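Local coordinates for protein carboxylesterase YBFK (Bacillus subtilis, PDB 4CCY) that hydrolyses carboxylic esters to an alcohol and a carboxylate, as a carboxylesterase of the alpha/beta hydrolase superfamily, at residues Gln19-Ser24 with Leu64-Met69; Ser26-Glu31 with Ile47-Lys52. All coordinates share one frame; numbering follows the deposited sequence.

Interaction 1: residues Gln19-Ser24 with Leu64-Met69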
# COMPACT_ATOMS: atom_id res chain seq x y z
N GLN A 19 4.11 -20.34 2.40
CA GLN A 19 2.96 -21.20 2.60
C GLN A 19 1.75 -20.42 3.12
O GLN A 19 0.65 -20.56 2.60
CB GLN A 19 3.29 -22.40 3.51
CG GLN A 19 4.11 -23.49 2.82
CD GLN A 19 4.60 -24.58 3.77
OE1 GLN A 19 4.38 -24.51 4.98
NE2 GLN A 19 5.26 -25.59 3.22
N ALA A 20 1.96 -19.59 4.14
CA ALA A 20 0.89 -18.75 4.68
C ALA A 20 0.30 -17.79 3.63
O ALA A 20 -0.91 -17.62 3.57
CB ALA A 20 1.36 -18.00 5.93
N TYR A 21 1.17 -17.16 2.83
CA TYR A 21 0.78 -16.29 1.71
C TYR A 21 -0.12 -17.03 0.72
O TYR A 21 -1.17 -16.53 0.33
CB TYR A 21 2.04 -15.78 0.98
CG TYR A 21 1.89 -14.54 0.10
CD1 TYR A 21 0.68 -14.22 -0.53
CD2 TYR A 21 2.98 -13.71 -0.14
CE1 TYR A 21 0.56 -13.10 -1.34
CE2 TYR A 21 2.87 -12.59 -0.95
CZ TYR A 21 1.65 -12.29 -1.55
OH TYR A 21 1.54 -11.19 -2.36
N ASP A 22 0.29 -18.23 0.31
CA ASP A 22 -0.55 -19.04 -0.59
C ASP A 22 -1.91 -19.36 0.03
O ASP A 22 -2.92 -19.33 -0.67
CB ASP A 22 0.18 -20.30 -1.04
CG ASP A 22 1.37 -19.99 -1.95
OD1 ASP A 22 1.42 -18.88 -2.52
OD2 ASP A 22 2.24 -20.87 -2.09
N GLN A 23 -1.93 -19.64 1.33
CA GLN A 23 -3.20 -19.82 2.05
C GLN A 23 -4.06 -18.59 1.91
O GLN A 23 -5.23 -18.69 1.56
CB GLN A 23 -3.01 -20.01 3.55
CG GLN A 23 -1.86 -20.88 3.98
CD GLN A 23 -2.21 -22.33 3.90
OE1 GLN A 23 -2.47 -22.85 2.82
NE2 GLN A 23 -2.22 -23.00 5.04
N SER A 24 -3.47 -17.42 2.19
CA SER A 24 -4.21 -16.17 2.20
C SER A 24 -4.86 -15.92 0.86
O SER A 24 -5.96 -15.35 0.79
CB SER A 24 -3.30 -14.99 2.58
OG SER A 24 -2.96 -15.04 3.94
N LEU A 64 3.92 -5.00 5.47
CA LEU A 64 3.74 -6.34 6.07
C LEU A 64 2.57 -7.17 5.53
O LEU A 64 2.52 -8.39 5.74
CB LEU A 64 3.67 -6.27 7.62
CG LEU A 64 4.80 -5.58 8.40
CD1 LEU A 64 4.50 -5.61 9.89
CD2 LEU A 64 6.17 -6.19 8.11
N PHE A 65 1.64 -6.53 4.82
CA PHE A 65 0.39 -7.18 4.38
C PHE A 65 0.46 -7.93 3.05
O PHE A 65 -0.28 -8.90 2.86
CB PHE A 65 -0.76 -6.17 4.30
CG PHE A 65 -1.40 -5.86 5.63
CD1 PHE A 65 -0.69 -5.21 6.62
CD2 PHE A 65 -2.72 -6.22 5.88
CE1 PHE A 65 -1.27 -4.90 7.84
CE2 PHE A 65 -3.31 -5.91 7.10
CZ PHE A 65 -2.59 -5.26 8.08
N SER A 66 1.35 -7.50 2.16
CA SER A 66 1.45 -8.05 0.79
C SER A 66 0.17 -7.78 -0.01
O SER A 66 -0.82 -7.31 0.54
CB SER A 66 1.70 -9.56 0.81
OG SER A 66 0.48 -10.24 1.06
N SER A 67 0.20 -8.14 -1.29
CA SER A 67 -0.97 -8.00 -2.18
C SER A 67 -2.21 -8.80 -1.78
O SER A 67 -3.32 -8.52 -2.25
CB SER A 67 -0.58 -8.33 -3.63
OG SER A 67 0.21 -7.29 -4.15
N ALA A 68 -2.01 -9.79 -0.90
CA ALA A 68 -3.11 -10.62 -0.38
C ALA A 68 -4.24 -9.79 0.27
O ALA A 68 -5.41 -10.20 0.23
CB ALA A 68 -2.58 -11.66 0.61
N MET A 69 -3.90 -8.64 0.84
CA MET A 69 -4.86 -7.78 1.56
C MET A 69 -5.96 -7.18 0.68
O MET A 69 -6.98 -6.71 1.19
CB MET A 69 -4.13 -6.67 2.33
CG MET A 69 -3.40 -5.66 1.44
SD MET A 69 -3.16 -4.09 2.30
CE MET A 69 -4.77 -3.33 2.04
O HOH W 1 -6.02 -12.85 -0.58
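Y21 reaches across from helix 12-24 to the turn S66-A68, and its ring makes most of the contact. Its CB, set on the flank of the helix, touches nothing of 64-69. With CG anti to the backbone N (chi1 -161°), the ring is carried out beyond the helix surface toward the turn. CE1 then meets the methyl CB of A68 at 4.0 Å, an approach that is oblique to the ring. On the other side of the ring, CE2 lies 3.7 Å from S66 CB. CZ lies 3.5 Å from S66 OG, which stands over one face of the ring and is displaced toward the rim. At the tip, Y21 OH lies 3.5 Å from S67 N and packs against S67 CB, but its hydrogen bond goes to D87, which also bonds S67 OG. One carboxylate thus ties the ends of both side chains together.

S66 also forms an ST turn: A68 N donates to S66 OG over 3.2 Å, with an N-H...O angle of 152°. Q199 also bonds this hydroxyl, and through its other amide atom it bonds S24 OG, so a single side chain links both segments. One turn further along the helix, S24 CB packs on A68 CB at 3.9 Å. Beside this apolar touch, water 1 joins the two backbones by donating to S24 O at 2.9 Å and to A68 O at 2.8 Å.

All five touching residues are buried. The contact sets the C-terminal end of helix 12-24 against the loop that leads from strand 56-60, in the central sheet of the alpha/beta hydrolase fold, to helix 71-80, with helix 194-205 packed on both through Q199 and, at S24, L195.

Interaction 2: residues Ser26-Glu31 with Ile47-Lys52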
# COMPACT_ATOMS: atom_id res chain seq x y z
N SER A 26 -6.25 -17.98 -1.17
CA SER A 26 -7.53 -18.68 -1.35
C SER A 26 -8.72 -17.72 -1.19
O SER A 26 -9.82 -18.02 -1.63
CB SER A 26 -7.66 -19.84 -0.37
OG SER A 26 -7.71 -19.36 0.97
N LEU A 27 -8.48 -16.57 -0.57
CA LEU A 27 -9.53 -15.56 -0.39
C LEU A 27 -9.77 -14.74 -1.66
O LEU A 27 -10.74 -14.01 -1.73
CB LEU A 27 -9.22 -14.64 0.79
CG LEU A 27 -9.10 -15.29 2.19
CD1 LEU A 27 -8.63 -14.28 3.23
CD2 LEU A 27 -10.39 -15.98 2.63
N TRP A 28 -8.88 -14.87 -2.65
CA TRP A 28 -9.03 -14.15 -3.91
C TRP A 28 -10.31 -14.61 -4.58
O TRP A 28 -10.43 -15.78 -4.91
CB TRP A 28 -7.82 -14.39 -4.79
CG TRP A 28 -7.39 -13.19 -5.61
CD1 TRP A 28 -7.60 -12.97 -6.97
CD2 TRP A 28 -6.65 -12.02 -5.14
NE1 TRP A 28 -7.06 -11.77 -7.36
CE2 TRP A 28 -6.47 -11.15 -6.31
CE3 TRP A 28 -6.13 -11.61 -3.91
CZ2 TRP A 28 -5.79 -9.93 -6.23
CZ3 TRP A 28 -5.45 -10.39 -3.84
CH2 TRP A 28 -5.30 -9.56 -4.98
N PRO A 29 -11.28 -13.71 -4.77
CA PRO A 29 -12.63 -14.06 -5.20
C PRO A 29 -12.77 -14.25 -6.72
O PRO A 29 -13.84 -14.66 -7.18
CB PRO A 29 -13.44 -12.84 -4.76
CG PRO A 29 -12.49 -11.70 -4.99
CD PRO A 29 -11.14 -12.25 -4.57
N ILE A 30 -11.73 -13.94 -7.48
CA ILE A 30 -11.77 -14.04 -8.94
C ILE A 30 -10.49 -14.70 -9.47
O ILE A 30 -9.54 -14.89 -8.72
CB ILE A 30 -11.99 -12.66 -9.61
CG1 ILE A 30 -10.80 -11.72 -9.33
CG2 ILE A 30 -13.33 -12.05 -9.18
CD1 ILE A 30 -10.93 -10.32 -9.89
N GLU A 31 -10.49 -15.04 -10.75
CA GLU A 31 -9.30 -15.58 -11.43
C GLU A 31 -8.24 -14.51 -11.56
O GLU A 31 -8.56 -13.33 -11.66
CB GLU A 31 -9.67 -16.11 -12.83
CG GLU A 31 -10.73 -17.19 -12.85
CD GLU A 31 -10.33 -18.44 -12.07
OE1 GLU A 31 -9.16 -18.86 -12.18
OE2 GLU A 31 -11.19 -19.01 -11.36
N ILE A 47 0.11 -9.70 -9.04
CA ILE A 47 -1.12 -10.45 -9.24
C ILE A 47 -2.05 -9.60 -10.11
O ILE A 47 -2.47 -8.54 -9.69
CB ILE A 47 -1.80 -10.83 -7.93
CG1 ILE A 47 -0.85 -11.67 -7.06
CG2 ILE A 47 -3.09 -11.59 -8.21
CD1 ILE A 47 -1.36 -11.98 -5.66
N ALA A 48 -2.35 -10.08 -11.32
CA ALA A 48 -3.15 -9.33 -12.31
C ALA A 48 -4.55 -9.93 -12.51
O ALA A 48 -4.70 -11.15 -12.67
CB ALA A 48 -2.41 -9.26 -13.64
N SER A 49 -5.56 -9.07 -12.51
CA SER A 49 -6.95 -9.52 -12.68
C SER A 49 -7.73 -8.53 -13.56
O SER A 49 -7.25 -7.44 -13.83
CB SER A 49 -7.64 -9.67 -11.33
OG SER A 49 -6.74 -10.17 -10.34
N GLY A 50 -8.92 -8.93 -14.00
CA GLY A 50 -9.78 -8.01 -14.74
C GLY A 50 -9.58 -8.08 -16.23
O GLY A 50 -8.65 -8.74 -16.69
N PRO A 51 -10.46 -7.41 -17.00
CA PRO A 51 -10.44 -7.51 -18.47
C PRO A 51 -9.17 -6.92 -19.04
O PRO A 51 -8.75 -5.83 -18.64
CB PRO A 51 -11.67 -6.69 -18.90
CG PRO A 51 -12.45 -6.42 -17.65
CD PRO A 51 -11.47 -6.44 -16.53
N LYS A 52 -8.55 -7.63 -19.98
CA LYS A 52 -7.22 -7.26 -20.47
C LYS A 52 -7.20 -5.98 -21.32
O LYS A 52 -6.14 -5.38 -21.49
CB LYS A 52 -6.56 -8.45 -21.18
CG LYS A 52 -6.14 -9.53 -20.19
CD LYS A 52 -5.52 -10.74 -20.85
CE LYS A 52 -4.95 -11.69 -19.81
NZ LYS A 52 -3.88 -12.54 -20.41
O HOH W 2 -9.75 -11.67 -13.50
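This is a partly buried packing contact, with one weak side-chain hydrogen bond and a water bridge, between the connection from helix 12-24 to strand 33-37 and the end of strand 42-49. W28 supplies the larger side chain. Its NE1 points at S49 OG, which lies at the edge of the indole, near its plane; the bond is nearly straight at 165° but long at 3.4 Å, hence weak. The six-membered part of the indole meets I47 through CG2, the branch set anti to the backbone N, which is 3.7 Å from W28 CZ2 and stands 3.5 Å above the ring plane, offset toward the rim.

I30 extends its chain (chi2 -178°) so that CD1 reaches S49 CB at 3.6 Å. S49 therefore meets an indole N-H through its hydroxyl and a methyl through its CB. Just beyond, water 2 donates to E31 O at 2.7 Å and accepts from G50 N at 2.9 Å, bridging the backbones where the strand has ended.

Within the sheet, strand 42-49 is bonded antiparallel to strand 82-86 through I47 and S49 and to strand 33-37 through A48 and E33, while helix 71-80 packs against W28 and P29 through I74 and against I30 through S78.

How the interactions relate
Interaction 1 is the more deeply placed, its touching residues all buried; interaction 2 lies nearer the surface, with E31 exposed. Both hold the helix 12-24 region against the body of the fold: its last turns in interaction 1, where they meet a loop beyond a central strand, and the connection after it in interaction 2, where it meets the end of a sheet strand. Interaction 2 is nested along the chain within the loop that interaction 1 closes. They also touch, S67 O lying 3.3 Å from W28 CZ3. Each has a water joining main chains, but the hydroxyls of Y21, S24, S66 and S67 all find partners in D87 or Q199 outside the segments, whereas interaction 2 has its own weak cross-bond.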